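Type 2A phosphatase-associated protein 42 (Saccharomyces cerevisiae, PDB 2V0P) binds and regulates the catalytic subunits of type 2A phosphatases, inhibiting SIT4, and takes part in the negative regulation of TOR signalling in response to nitrogen source. Local coordinates at residues F72-Y77 with H209-D214; S98-Y103 with E227-F232; S144-Q149 with N218-L223. One frame throughout, in Å; residues are numbered along the deposited sequence. Where two conformers were deposited one is given.

Interaction 1 of 3, residues F72-Y77 with H209-D214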
# COMPACT_ATOMS: atom_id res chain seq x y z
N PHE A 72 -25.80 -20.58 -7.95
CA PHE A 72 -24.62 -21.16 -8.53
C PHE A 72 -23.79 -20.19 -9.34
O PHE A 72 -22.68 -20.47 -9.63
CB PHE A 72 -25.00 -22.31 -9.46
CG PHE A 72 -25.78 -23.42 -8.77
CD1 PHE A 72 -25.44 -23.86 -7.52
CD2 PHE A 72 -26.88 -23.98 -9.40
CE1 PHE A 72 -26.18 -24.85 -6.88
CE2 PHE A 72 -27.61 -25.01 -8.79
CZ PHE A 72 -27.26 -25.43 -7.53
N LEU A 73 -24.38 -19.13 -9.83
CA LEU A 73 -23.63 -18.14 -10.57
C LEU A 73 -22.55 -17.59 -9.58
O LEU A 73 -21.55 -16.99 -9.99
CB LEU A 73 -24.59 -17.01 -10.99
CG LEU A 73 -25.55 -17.27 -12.17
CD1 LEU A 73 -26.50 -16.11 -12.41
CD2 LEU A 73 -24.80 -17.61 -13.46
N ALA A 74 -22.78 -17.76 -8.30
CA ALA A 74 -21.73 -17.32 -7.27
C ALA A 74 -20.57 -18.31 -6.92
O ALA A 74 -19.72 -18.01 -6.04
CB ALA A 74 -22.34 -16.86 -6.08
N VAL A 75 -20.51 -19.45 -7.58
CA VAL A 75 -19.46 -20.40 -7.30
C VAL A 75 -18.05 -19.73 -7.46
O VAL A 75 -17.27 -19.84 -6.61
CB VAL A 75 -19.51 -21.70 -8.10
CG1 VAL A 75 -20.89 -22.37 -8.03
CG2 VAL A 75 -19.07 -21.54 -9.49
N ASP A 76 -17.80 -19.00 -8.52
CA ASP A 76 -16.51 -18.33 -8.65
C ASP A 76 -16.28 -17.26 -7.58
O ASP A 76 -15.11 -17.04 -7.20
CB ASP A 76 -16.35 -17.76 -10.01
CG ASP A 76 -16.33 -18.81 -11.08
OD1 ASP A 76 -15.55 -19.76 -10.91
OD2 ASP A 76 -17.10 -18.66 -12.06
N TYR A 77 -17.35 -16.59 -7.10
CA TYR A 77 -17.21 -15.64 -6.06
C TYR A 77 -16.65 -16.34 -4.80
O TYR A 77 -15.70 -15.86 -4.18
CB TYR A 77 -18.51 -14.92 -5.72
CG TYR A 77 -18.53 -14.05 -4.49
CD1 TYR A 77 -17.85 -12.78 -4.42
CD2 TYR A 77 -19.25 -14.45 -3.37
CE1 TYR A 77 -17.92 -12.02 -3.28
CE2 TYR A 77 -19.30 -13.66 -2.27
CZ TYR A 77 -18.60 -12.41 -2.26
OH TYR A 77 -18.67 -11.66 -1.18
N HIS A 209 -25.93 -9.32 -6.69
CA HIS A 209 -25.66 -7.90 -6.83
C HIS A 209 -24.64 -7.46 -5.74
O HIS A 209 -23.71 -6.81 -6.08
CB HIS A 209 -26.97 -7.11 -6.74
CG HIS A 209 -26.87 -5.73 -7.30
ND1 HIS A 209 -27.97 -5.00 -7.69
CD2 HIS A 209 -25.79 -4.97 -7.59
CE1 HIS A 209 -27.57 -3.83 -8.15
NE2 HIS A 209 -26.26 -3.79 -8.10
N HIS A 210 -24.82 -7.89 -4.51
CA HIS A 210 -24.06 -7.46 -3.37
C HIS A 210 -22.68 -8.08 -3.58
O HIS A 210 -21.71 -7.39 -3.46
CB HIS A 210 -24.72 -7.91 -2.08
CG HIS A 210 -23.82 -7.91 -0.90
ND1 HIS A 210 -23.46 -9.06 -0.25
CD2 HIS A 210 -23.16 -6.90 -0.28
CE1 HIS A 210 -22.62 -8.77 0.73
NE2 HIS A 210 -22.43 -7.46 0.73
N PHE A 211 -22.66 -9.36 -3.98
CA PHE A 211 -21.40 -10.03 -4.31
C PHE A 211 -20.52 -9.32 -5.35
O PHE A 211 -19.30 -9.22 -5.16
CB PHE A 211 -21.66 -11.49 -4.67
CG PHE A 211 -22.25 -12.28 -3.57
CD1 PHE A 211 -22.24 -11.86 -2.29
CD2 PHE A 211 -22.79 -13.57 -3.87
CE1 PHE A 211 -22.78 -12.67 -1.24
CE2 PHE A 211 -23.31 -14.36 -2.88
CZ PHE A 211 -23.33 -13.92 -1.56
N SER A 212 -21.11 -8.82 -6.42
CA SER A 212 -20.38 -8.15 -7.44
C SER A 212 -19.74 -6.84 -6.89
O SER A 212 -18.61 -6.54 -7.25
CB SER A 212 -21.26 -7.86 -8.66
OG SER A 212 -22.08 -6.76 -8.40
N LEU A 213 -20.44 -6.13 -6.02
CA LEU A 213 -19.88 -4.95 -5.42
C LEU A 213 -18.74 -5.37 -4.42
O LEU A 213 -17.69 -4.83 -4.54
CB LEU A 213 -20.95 -4.11 -4.79
CG LEU A 213 -21.85 -3.49 -5.90
CD1 LEU A 213 -23.18 -3.22 -5.33
CD2 LEU A 213 -21.24 -2.17 -6.44
N ASP A 214 -18.98 -6.32 -3.53
CA ASP A 214 -18.00 -6.83 -2.60
C ASP A 214 -16.74 -7.21 -3.34
O ASP A 214 -15.68 -6.89 -2.89
CB ASP A 214 -18.53 -8.09 -1.87
CG ASP A 214 -17.61 -8.53 -0.70
OD1 ASP A 214 -17.27 -7.65 0.14
OD2 ASP A 214 -17.23 -9.72 -0.62

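Interaction 2 of 3, residues S98-Y103 with E227-F232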
# COMPACT_ATOMS: atom_id res chain seq x y z
N SER A 98 6.21 -17.10 -2.17
CA SER A 98 5.85 -17.16 -3.58
C SER A 98 4.45 -17.77 -3.77
O SER A 98 3.66 -17.26 -4.53
CB SER A 98 6.87 -17.95 -4.37
OG SER A 98 8.16 -17.31 -4.37
N MSE A 99 4.18 -18.86 -3.08
CA MSE A 99 2.85 -19.51 -3.05
C MSE A 99 1.74 -18.50 -2.71
O MSE A 99 0.70 -18.47 -3.34
CB MSE A 99 2.84 -20.67 -2.05
CG MSE A 99 3.09 -22.04 -2.63
SE MSE A 99 2.00 -22.47 -4.23
CE MSE A 99 0.27 -21.85 -3.86
N LYS A 100 1.96 -17.64 -1.72
CA LYS A 100 0.97 -16.61 -1.40
C LYS A 100 0.57 -15.78 -2.61
O LYS A 100 -0.59 -15.50 -2.77
CB LYS A 100 1.38 -15.72 -0.21
CG LYS A 100 0.24 -14.80 0.26
CD LYS A 100 -0.79 -15.55 1.08
CE LYS A 100 -1.95 -14.63 1.40
NZ LYS A 100 -3.20 -15.43 1.63
N LEU A 101 1.52 -15.46 -3.46
CA LEU A 101 1.28 -14.64 -4.63
C LEU A 101 0.44 -15.40 -5.61
O LEU A 101 -0.49 -14.86 -6.22
CB LEU A 101 2.59 -14.23 -5.28
CG LEU A 101 3.64 -13.44 -4.45
CD1 LEU A 101 4.67 -13.00 -5.34
CD2 LEU A 101 2.99 -12.30 -3.73
N ILE A 102 0.75 -16.70 -5.74
CA ILE A 102 -0.07 -17.58 -6.55
C ILE A 102 -1.55 -17.63 -6.06
O ILE A 102 -2.41 -17.41 -6.85
CB ILE A 102 0.52 -18.98 -6.63
CG1 ILE A 102 1.67 -18.96 -7.59
CG2 ILE A 102 -0.60 -20.00 -7.13
CD1 ILE A 102 2.63 -20.13 -7.41
N TYR A 103 -1.81 -17.90 -4.79
CA TYR A 103 -3.10 -17.77 -4.20
C TYR A 103 -3.82 -16.44 -4.52
O TYR A 103 -5.00 -16.47 -4.94
CB TYR A 103 -3.08 -18.02 -2.69
CG TYR A 103 -2.61 -19.44 -2.34
CD1 TYR A 103 -2.94 -20.54 -3.14
CD2 TYR A 103 -1.77 -19.65 -1.25
CE1 TYR A 103 -2.48 -21.85 -2.79
CE2 TYR A 103 -1.31 -20.93 -0.93
CZ TYR A 103 -1.64 -22.00 -1.69
OH TYR A 103 -1.13 -23.25 -1.31
N GLU A 227 1.02 -7.00 -4.73
CA GLU A 227 2.10 -6.11 -5.07
C GLU A 227 3.03 -5.83 -3.87
O GLU A 227 4.25 -5.82 -4.02
CB GLU A 227 1.55 -4.84 -5.64
CG GLU A 227 0.93 -5.00 -7.01
CD GLU A 227 0.25 -3.72 -7.49
OE1 GLU A 227 0.84 -2.62 -7.35
OE2 GLU A 227 -0.89 -3.82 -8.00
N MSE A 228 2.46 -5.68 -2.68
CA MSE A 228 3.25 -5.39 -1.50
C MSE A 228 4.15 -6.57 -1.11
O MSE A 228 5.32 -6.37 -0.92
CB MSE A 228 2.38 -4.92 -0.32
CG MSE A 228 1.61 -3.69 -0.65
SE MSE A 228 2.79 -2.12 -0.65
CE MSE A 228 3.10 -1.81 -2.57
N LEU A 229 3.58 -7.77 -1.04
CA LEU A 229 4.32 -9.00 -0.68
C LEU A 229 5.31 -9.42 -1.73
O LEU A 229 6.36 -10.01 -1.40
CB LEU A 229 3.36 -10.15 -0.39
CG LEU A 229 2.38 -10.05 0.79
CD1 LEU A 229 1.24 -11.09 0.55
CD2 LEU A 229 3.04 -10.34 2.03
N SER A 230 5.05 -9.03 -2.97
CA SER A 230 5.97 -9.29 -4.08
C SER A 230 7.25 -8.49 -3.96
O SER A 230 8.33 -8.98 -4.32
CB SER A 230 5.33 -8.96 -5.41
OG SER A 230 5.36 -7.57 -5.63
N ASN A 231 7.15 -7.25 -3.50
CA ASN A 231 8.35 -6.38 -3.42
C ASN A 231 9.37 -6.93 -2.46
O ASN A 231 10.59 -6.74 -2.63
CB ASN A 231 7.95 -5.01 -2.99
CG ASN A 231 7.36 -4.22 -4.12
OD1 ASN A 231 7.86 -4.25 -5.26
ND2 ASN A 231 6.29 -3.47 -3.83
N PHE A 232 8.88 -7.58 -1.42
CA PHE A 232 9.72 -8.21 -0.43
C PHE A 232 10.41 -9.51 -0.90
O PHE A 232 11.29 -10.03 -0.21
CB PHE A 232 8.93 -8.40 0.85
CG PHE A 232 8.60 -7.11 1.52
CD1 PHE A 232 9.61 -6.32 2.05
CD2 PHE A 232 7.30 -6.65 1.57
CE1 PHE A 232 9.32 -5.11 2.66
CE2 PHE A 232 7.00 -5.45 2.17
CZ PHE A 232 8.01 -4.69 2.72

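Interaction 3 of 3, residues S144-Q149 with N218-L223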
# COMPACT_ATOMS: atom_id res chain seq x y z
N SER A 144 -4.02 -0.09 -11.10
CA SER A 144 -4.09 1.19 -11.78
C SER A 144 -5.25 1.33 -12.78
O SER A 144 -5.48 2.42 -13.28
CB SER A 144 -2.74 1.51 -12.45
OG SER A 144 -2.08 0.34 -12.92
N GLU A 145 -5.95 0.22 -13.08
CA GLU A 145 -7.08 0.19 -14.04
C GLU A 145 -8.45 0.18 -13.36
O GLU A 145 -9.51 0.38 -13.97
CB GLU A 145 -6.97 -1.05 -14.94
CG GLU A 145 -5.71 -1.08 -15.81
CD GLU A 145 -5.55 -2.38 -16.56
OE1 GLU A 145 -5.75 -3.45 -15.96
OE2 GLU A 145 -5.23 -2.33 -17.75
N LEU A 146 -8.42 -0.09 -12.07
CA LEU A 146 -9.59 -0.22 -11.29
C LEU A 146 -10.13 1.13 -10.81
O LEU A 146 -11.35 1.34 -10.75
CB LEU A 146 -9.23 -1.12 -10.14
CG LEU A 146 -10.23 -1.85 -9.31
CD1 LEU A 146 -11.03 -2.93 -10.09
CD2 LEU A 146 -9.42 -2.44 -8.19
N TYR A 147 -9.21 2.03 -10.47
CA TYR A 147 -9.52 3.40 -10.07
C TYR A 147 -8.44 4.29 -10.66
O TYR A 147 -7.31 3.82 -10.90
CB TYR A 147 -9.50 3.56 -8.56
CG TYR A 147 -10.53 2.77 -7.78
CD1 TYR A 147 -10.17 1.68 -7.03
CD2 TYR A 147 -11.86 3.17 -7.76
CE1 TYR A 147 -11.08 0.97 -6.29
CE2 TYR A 147 -12.81 2.46 -7.04
CZ TYR A 147 -12.42 1.37 -6.32
OH TYR A 147 -13.35 0.75 -5.60
N ALA A 148 -8.77 5.55 -10.90
CA ALA A 148 -7.74 6.56 -11.18
C ALA A 148 -6.82 6.63 -9.96
O ALA A 148 -7.29 6.50 -8.84
CB ALA A 148 -8.39 7.90 -11.46
N GLN A 149 -5.51 6.81 -10.17
CA GLN A 149 -4.55 6.84 -9.06
C GLN A 149 -3.75 8.15 -9.10
O GLN A 149 -3.45 8.63 -10.18
CB GLN A 149 -3.59 5.65 -9.12
CG GLN A 149 -4.23 4.28 -9.23
CD GLN A 149 -4.84 3.75 -7.94
OE1 GLN A 149 -4.82 4.39 -6.88
NE2 GLN A 149 -5.40 2.56 -8.03
N ASN A 218 -12.51 -6.86 -2.88
CA ASN A 218 -11.62 -7.95 -2.73
C ASN A 218 -10.57 -7.95 -3.80
O ASN A 218 -9.41 -8.32 -3.53
CB ASN A 218 -12.41 -9.28 -2.70
CG ASN A 218 -13.46 -9.30 -1.66
OD1 ASN A 218 -13.32 -8.74 -0.64
ND2 ASN A 218 -14.60 -9.91 -1.97
N ILE A 219 -10.95 -7.58 -5.04
CA ILE A 219 -10.00 -7.56 -6.09
C ILE A 219 -8.93 -6.44 -5.70
O ILE A 219 -7.81 -6.66 -5.87
CB ILE A 219 -10.57 -7.28 -7.45
CG1 ILE A 219 -11.30 -8.57 -7.99
CG2 ILE A 219 -9.47 -6.93 -8.46
CD1 ILE A 219 -12.12 -8.34 -9.18
N GLU A 220 -9.37 -5.33 -5.21
CA GLU A 220 -8.41 -4.19 -4.85
C GLU A 220 -7.43 -4.64 -3.76
O GLU A 220 -6.17 -4.47 -3.89
CB GLU A 220 -9.21 -2.95 -4.41
CG GLU A 220 -8.38 -1.66 -4.43
CD GLU A 220 -8.94 -0.56 -3.56
OE1 GLU A 220 -9.90 -0.78 -2.78
OE2 GLU A 220 -8.40 0.53 -3.63
N GLN A 221 -7.98 -5.25 -2.72
CA GLN A 221 -7.22 -5.67 -1.57
C GLN A 221 -6.23 -6.71 -2.02
O GLN A 221 -5.11 -6.61 -1.68
CB GLN A 221 -8.11 -6.21 -0.49
CG GLN A 221 -7.42 -7.07 0.51
CD GLN A 221 -6.46 -6.28 1.41
OE1 GLN A 221 -6.72 -5.13 1.76
NE2 GLN A 221 -5.36 -6.90 1.79
N ASN A 222 -6.64 -7.67 -2.86
CA ASN A 222 -5.71 -8.70 -3.27
C ASN A 222 -4.59 -8.21 -4.23
O ASN A 222 -3.49 -8.68 -4.20
CB ASN A 222 -6.48 -9.93 -3.83
CG ASN A 222 -7.31 -10.64 -2.78
OD1 ASN A 222 -7.29 -10.31 -1.61
ND2 ASN A 222 -8.09 -11.59 -3.21
N LEU A 223 -4.90 -7.27 -5.09
CA LEU A 223 -3.95 -6.75 -5.99
C LEU A 223 -2.91 -5.93 -5.19
O LEU A 223 -1.78 -6.14 -5.35
CB LEU A 223 -4.64 -5.88 -7.03
CG LEU A 223 -5.38 -6.69 -8.10
CD1 LEU A 223 -5.88 -5.75 -9.20
CD2 LEU A 223 -4.47 -7.72 -8.69
O HOH W 1 -12.49 -0.92 -3.67
O HOH W 2 -6.38 1.53 -4.87

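Interaction 1 of 3, residues F72-Y77 with H209-D214
Tyr-77 and Phe-211 lay their rings over each other in an offset stack, one of the helix-to-helix contacts of the tetratricopeptide repeat-like fold of this N-terminal domain. The ring centroids lie 4.3 Å apart and the planes diverge by 14°. Phe-211 covers the tyrosine face with more than its ring: its CB sits 3.8 Å from the Tyr-77 ring centroid, almost exactly on the normal, in a CH-pi contact. The phenyl ring is therefore displaced toward the CD2-CE2 side of the tyrosine, where Phe-211 CD1 comes within 3.4 Å of Tyr-77 CE2. Ala-74, three residues earlier, brings its CB to 4.0 Å from Phe-211 CD2. With CG anti to the backbone nitrogen (chi1 170°), Tyr-77 reaches toward helix 199-231 and carries its hydroxyl to Asp-214. Stack and hydrogen bond together probably limit rotation of the phenol. Farther out, Phe-114 of helix 93-120 meets both aromatic side chains, and Asn-218 ND2 donates a second hydrogen bond to Asp-214 OD2. That same oxygen lies at the edge of the phenol, in the ring plane, and accepts a very short 2.5 Å hydrogen bond from Tyr-77 OH.

Interaction 2 of 3, residues S98-Y103 with E227-F232
Leu-101 holds CG anti to its carbonyl carbon (chi1 -58°), which sends its two methyls toward Leu-229 and Ser-230 on the facing helix. There they divide the work: CD2 packs 4.0 Å from Leu-229 CB, while CD1 lies 4.1 Å from Ser-230 CB. Lys-100 instead turns CG anti to its nitrogen and bends at chi2 (77°). Its CG rests 3.9 Å from Leu-229 CD1, and its amine leads away to the carbonyl oxygens of Ser-84 and Arg-86. These apolar touches join helices 93-120 and 199-231, an antiparallel pair within the tetratricopeptide repeat-like domain; the local axes approach to 9.8 Å at an angle of 159°. No hydrogen bond crosses between the two segments. Replacing Leu-101 by an alanine would probably open a gap beside Leu-229 CB and Ser-230 CB, leaving those carbons without their apolar partner. In one of its two conformers Ser-230 turns its hydroxyl back to its own helix, where OG donates to Glu-227 O. Leu-229 also packs on Asn-153 of the second subunit, and Phe-232 O accepts a hydrogen bond from Gln-97 NE2 of that subunit.

Interaction 3 of 3, residues S144-Q149 with N218-L223
Leu-146 and Glu-220 mark the nearest approach of the two backbones, with their CA atoms 7.7 Å apart. Around them a short, weakly bonded helical turn at 144-146, running into an extended chain at Tyr-147, faces the regular helix 218-223. In 218-223 Asn-222 N is bonded to Asn-218 O at 2.9 Å. No direct hydrogen bond joins the two segments; Glu-220 carries the contact with both its apolar stem and its carboxylate. With CG anti to the backbone nitrogen (chi1 -163°) and the chain extended beyond it, the glutamate spans the interface. Leu-146 crosses this stem at a slant, setting its CD2 methyl 3.8 Å from Glu-220 CB. Farther along, the Tyr-147 and Glu-220 side chains cross at about a right angle, with ring and carboxylate planes 58° apart. Tyr-147 CE1 comes to 3.8 Å from Glu-220 CD. The polar ends meet through water. One water accepts from Tyr-147 OH and donates to Glu-220 OE1, each bond 2.7 Å long; it ties phenol to carboxylate where the groups do not bond directly. A second water donates to Glu-220 OE2 at 2.6 Å, but its link to Gln-149 NE2 is weak at 3.5 Å. The buried carboxylate also forms a salt bridge through OE2 with Lys-166 of helix 156-186, which probably favours its negative charge. Leu-161 of the second subunit packs on Glu-220 as well. Tyr-147 touches helix 156-186 at several residues, Lys-166 and Leu-169 among them. The end of helix 143-146 and the chain that follows thus meet helix 199-231 through Leu-146 and Tyr-147, and helix 156-186 through Tyr-147, within the all-helical, tetratricopeptide repeat-like domain.

All three contacts draw on helix 199-231, met by the start of helix 75-83 in interaction 1, the chain around helix 143-146 in interaction 3 and helix 93-120 in interaction 2. Interaction 1, its centre about 7 Å from the centre of the chain, relies on aromatic stacking with a direct hydrogen bond. Interaction 3 is the buried one, yet its polar groups meet through water. Interaction 2, its centre about 18 Å from that of the chain, is partly buried and carried by van der Waals contact, without a hydrogen bond between its segments. Asn-218 links interactions 1 and 3, packing on Tyr-77 and hydrogen-bonding Asp-214, whereas interactions 2 and 3 each reach the second subunit.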